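Local coordinates for protein pullulanase (PDB 2WAN) that hydrolyses the alpha-1,6-glucosidic linkages of pullulan, and probably of other branched starch polysaccharides, as a multidomain glycoside hydrolase of the alpha-amylase family, at residues D693-Q697 and K743-N748. Residues are numbered along the deposited sequence; the frame is centred on the assembly and turned at random.
Sequences DKTAQ and KILASN
Lys743, on helix 740-747, reaches into the turn 693-696, a worked example of one ammonium group gripping a loop through two main-chain carbonyls. Its NZ donates to Lys694 O at 2.7 Å and to Ala696 O at 2.8 Å. The second bond lies in the carbonyl plane on a lone pair, whereas the first comes in from above the Lys694 carbonyl, 68° out of its plane. With CG anti to the backbone N (chi1 162°) and one bend at chi2, the otherwise extended chain carries the amine across to the loop. Were this lysine an alanine, the Lys694 and Ala696 carbonyls would probably lose their shared donor and the turn would be freer to shift.

The turn also has bracing of its own. It is a type I beta turn closed from Ala696 N to Asp693 O, and Asp693 OD1 accepts from Thr695 N at 3.0 Å in an Asx turn.

A second set of bonds gathers at the end of the helix. Gln697, extended beyond CG, sends NE2 to Ser747 O at 2.9 Å in a fairly straight bond (162°), and its amide lies close to parallel with that of Asn748. Ser747 OG in turn donates to Asn748 OD1 at 2.6 Å, while Asn748 ND2 is tied to Thr701 O and Asp751 OD2. One water bridges Thr695 O and Ser747 O.

Two CB atoms pack against carbonyl oxygens: Ala746 CB on Lys694 O, and Ser747 CB on Ala696 O at 3.3 Å.

The contact thus joins the loop between helices 681-688 and 707-714 to a helix that follows strand 728-730 of the catalytic barrel. Both hydrogen bonds of the buried lysine across it go to neutral carbonyls, and Asp693 OD1 stays 6.0 Å from Lys743 NZ, so any help from that carboxylate's charge is probably only long-range.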
loop_
_atom_site.group_PDB
_atom_site.type_symbol
_atom_site.label_atom_id
_atom_site.label_comp_id
_atom_site.label_asym_id
_atom_site.label_seq_id
_atom_site.Cartn_x
_atom_site.Cartn_y
_atom_site.Cartn_z
ATOM N N ASP A 693 19.326 -9.659 -8.451
ATOM C CA ASP A 693 20.540 -9.876 -9.217
ATOM C C ASP A 693 20.678 -8.825 -10.332
ATOM O O ASP A 693 19.971 -8.870 -11.340
ATOM C CB ASP A 693 20.537 -11.306 -9.779
ATOM C CG ASP A 693 21.810 -11.649 -10.552
ATOM O OD1 ASP A 693 22.724 -10.804 -10.644
ATOM O OD2 ASP A 693 21.894 -12.777 -11.087
ATOM N N LYS A 694 21.585 -7.871 -10.133
ATOM C CA LYS A 694 21.801 -6.798 -11.107
ATOM C C LYS A 694 22.153 -7.335 -12.478
ATOM O O LYS A 694 21.806 -6.722 -13.485
ATOM C CB LYS A 694 22.906 -5.846 -10.650
ATOM C CG LYS A 694 22.445 -4.809 -9.657
ATOM C CD LYS A 694 23.559 -3.814 -9.387
ATOM C CE LYS A 694 23.172 -2.864 -8.287
ATOM N NZ LYS A 694 24.289 -1.933 -7.990
ATOM N N THR A 695 22.846 -8.473 -12.517
ATOM C CA THR A 695 23.309 -9.034 -13.797
ATOM C C THR A 695 22.340 -10.060 -14.419
ATOM O O THR A 695 22.596 -10.564 -15.512
ATOM C CB THR A 695 24.728 -9.642 -13.674
ATOM O OG1 THR A 695 24.689 -10.755 -12.781
ATOM C CG2 THR A 695 25.716 -8.599 -13.142
ATOM N N ALA A 696 21.224 -10.340 -13.734
ATOM C CA ALA A 696 20.203 -11.273 -14.235
ATOM C C ALA A 696 19.589 -10.755 -15.531
ATOM O O ALA A 696 19.311 -9.562 -15.663
ATOM C CB ALA A 696 19.085 -11.480 -13.193
ATOM N N GLN A 697 19.394 -11.659 -16.480
ATOM C CA GLN A 697 18.672 -11.328 -17.707
ATOM C C GLN A 697 17.237 -11.836 -17.583
ATOM O O GLN A 697 16.919 -12.628 -16.691
ATOM C CB GLN A 697 19.389 -11.912 -18.924
ATOM C CG GLN A 697 20.694 -11.152 -19.251
ATOM C CD GLN A 697 21.548 -11.841 -20.301
ATOM O OE1 GLN A 697 21.196 -12.903 -20.807
ATOM N NE2 GLN A 697 22.678 -11.230 -20.635
ATOM N N LYS A 743 19.975 -0.800 -16.036
ATOM C CA LYS A 743 19.791 -2.234 -15.756
ATOM C C LYS A 743 20.355 -3.098 -16.883
ATOM O O LYS A 743 21.040 -4.093 -16.620
ATOM C CB LYS A 743 18.301 -2.549 -15.544
ATOM C CG LYS A 743 17.921 -4.017 -15.671
ATOM C CD LYS A 743 18.543 -4.896 -14.578
ATOM C CE LYS A 743 18.561 -6.352 -15.035
ATOM N NZ LYS A 743 19.166 -7.264 -13.988
ATOM N N ILE A 744 20.063 -2.713 -18.126
ATOM C CA ILE A 744 20.512 -3.486 -19.283
ATOM C C ILE A 744 22.042 -3.359 -19.458
ATOM O O ILE A 744 22.698 -4.315 -19.874
ATOM C CB ILE A 744 19.739 -3.120 -20.564
ATOM C CG1 ILE A 744 18.264 -3.550 -20.435
ATOM C CG2 ILE A 744 20.413 -3.780 -21.812
ATOM C CD1 ILE A 744 17.393 -3.106 -21.598
ATOM N N LEU A 745 22.605 -2.202 -19.129
ATOM C CA LEU A 745 24.082 -2.061 -19.090
ATOM C C LEU A 745 24.723 -3.038 -18.107
ATOM O O LEU A 745 25.805 -3.594 -18.371
ATOM C CB LEU A 745 24.473 -0.633 -18.716
ATOM C CG LEU A 745 24.653 0.315 -19.893
ATOM C CD1 LEU A 745 24.547 1.759 -19.407
ATOM C CD2 LEU A 745 26.012 0.050 -20.615
ATOM N N ALA A 746 24.056 -3.248 -16.976
ATOM C CA ALA A 746 24.507 -4.223 -15.974
ATOM C C ALA A 746 24.361 -5.690 -16.389
ATOM O O ALA A 746 25.261 -6.494 -16.124
ATOM C CB ALA A 746 23.821 -3.972 -14.630
ATOM N N SER A 747 23.245 -6.054 -17.028
ATOM C CA SER A 747 22.999 -7.463 -17.364
ATOM C C SER A 747 23.544 -7.868 -18.725
ATOM O O SER A 747 23.757 -9.047 -18.975
ATOM C CB SER A 747 21.501 -7.789 -17.287
ATOM O OG SER A 747 20.749 -7.036 -18.228
ATOM N N ASN A 748 23.751 -6.876 -19.596
ATOM C CA ASN A 748 24.177 -7.102 -20.979
ATOM C C ASN A 748 25.356 -6.192 -21.370
ATOM O O ASN A 748 25.321 -5.536 -22.397
ATOM C CB ASN A 748 23.010 -6.875 -21.943
ATOM C CG ASN A 748 21.861 -7.861 -21.731
ATOM O OD1 ASN A 748 21.184 -7.843 -20.697
ATOM N ND2 ASN A 748 21.642 -8.729 -22.714
HETATM O O HOH W 1 24.447 -10.973 -17.305
HETATM O O HOH W 2 17.897 -7.748 -18.059
#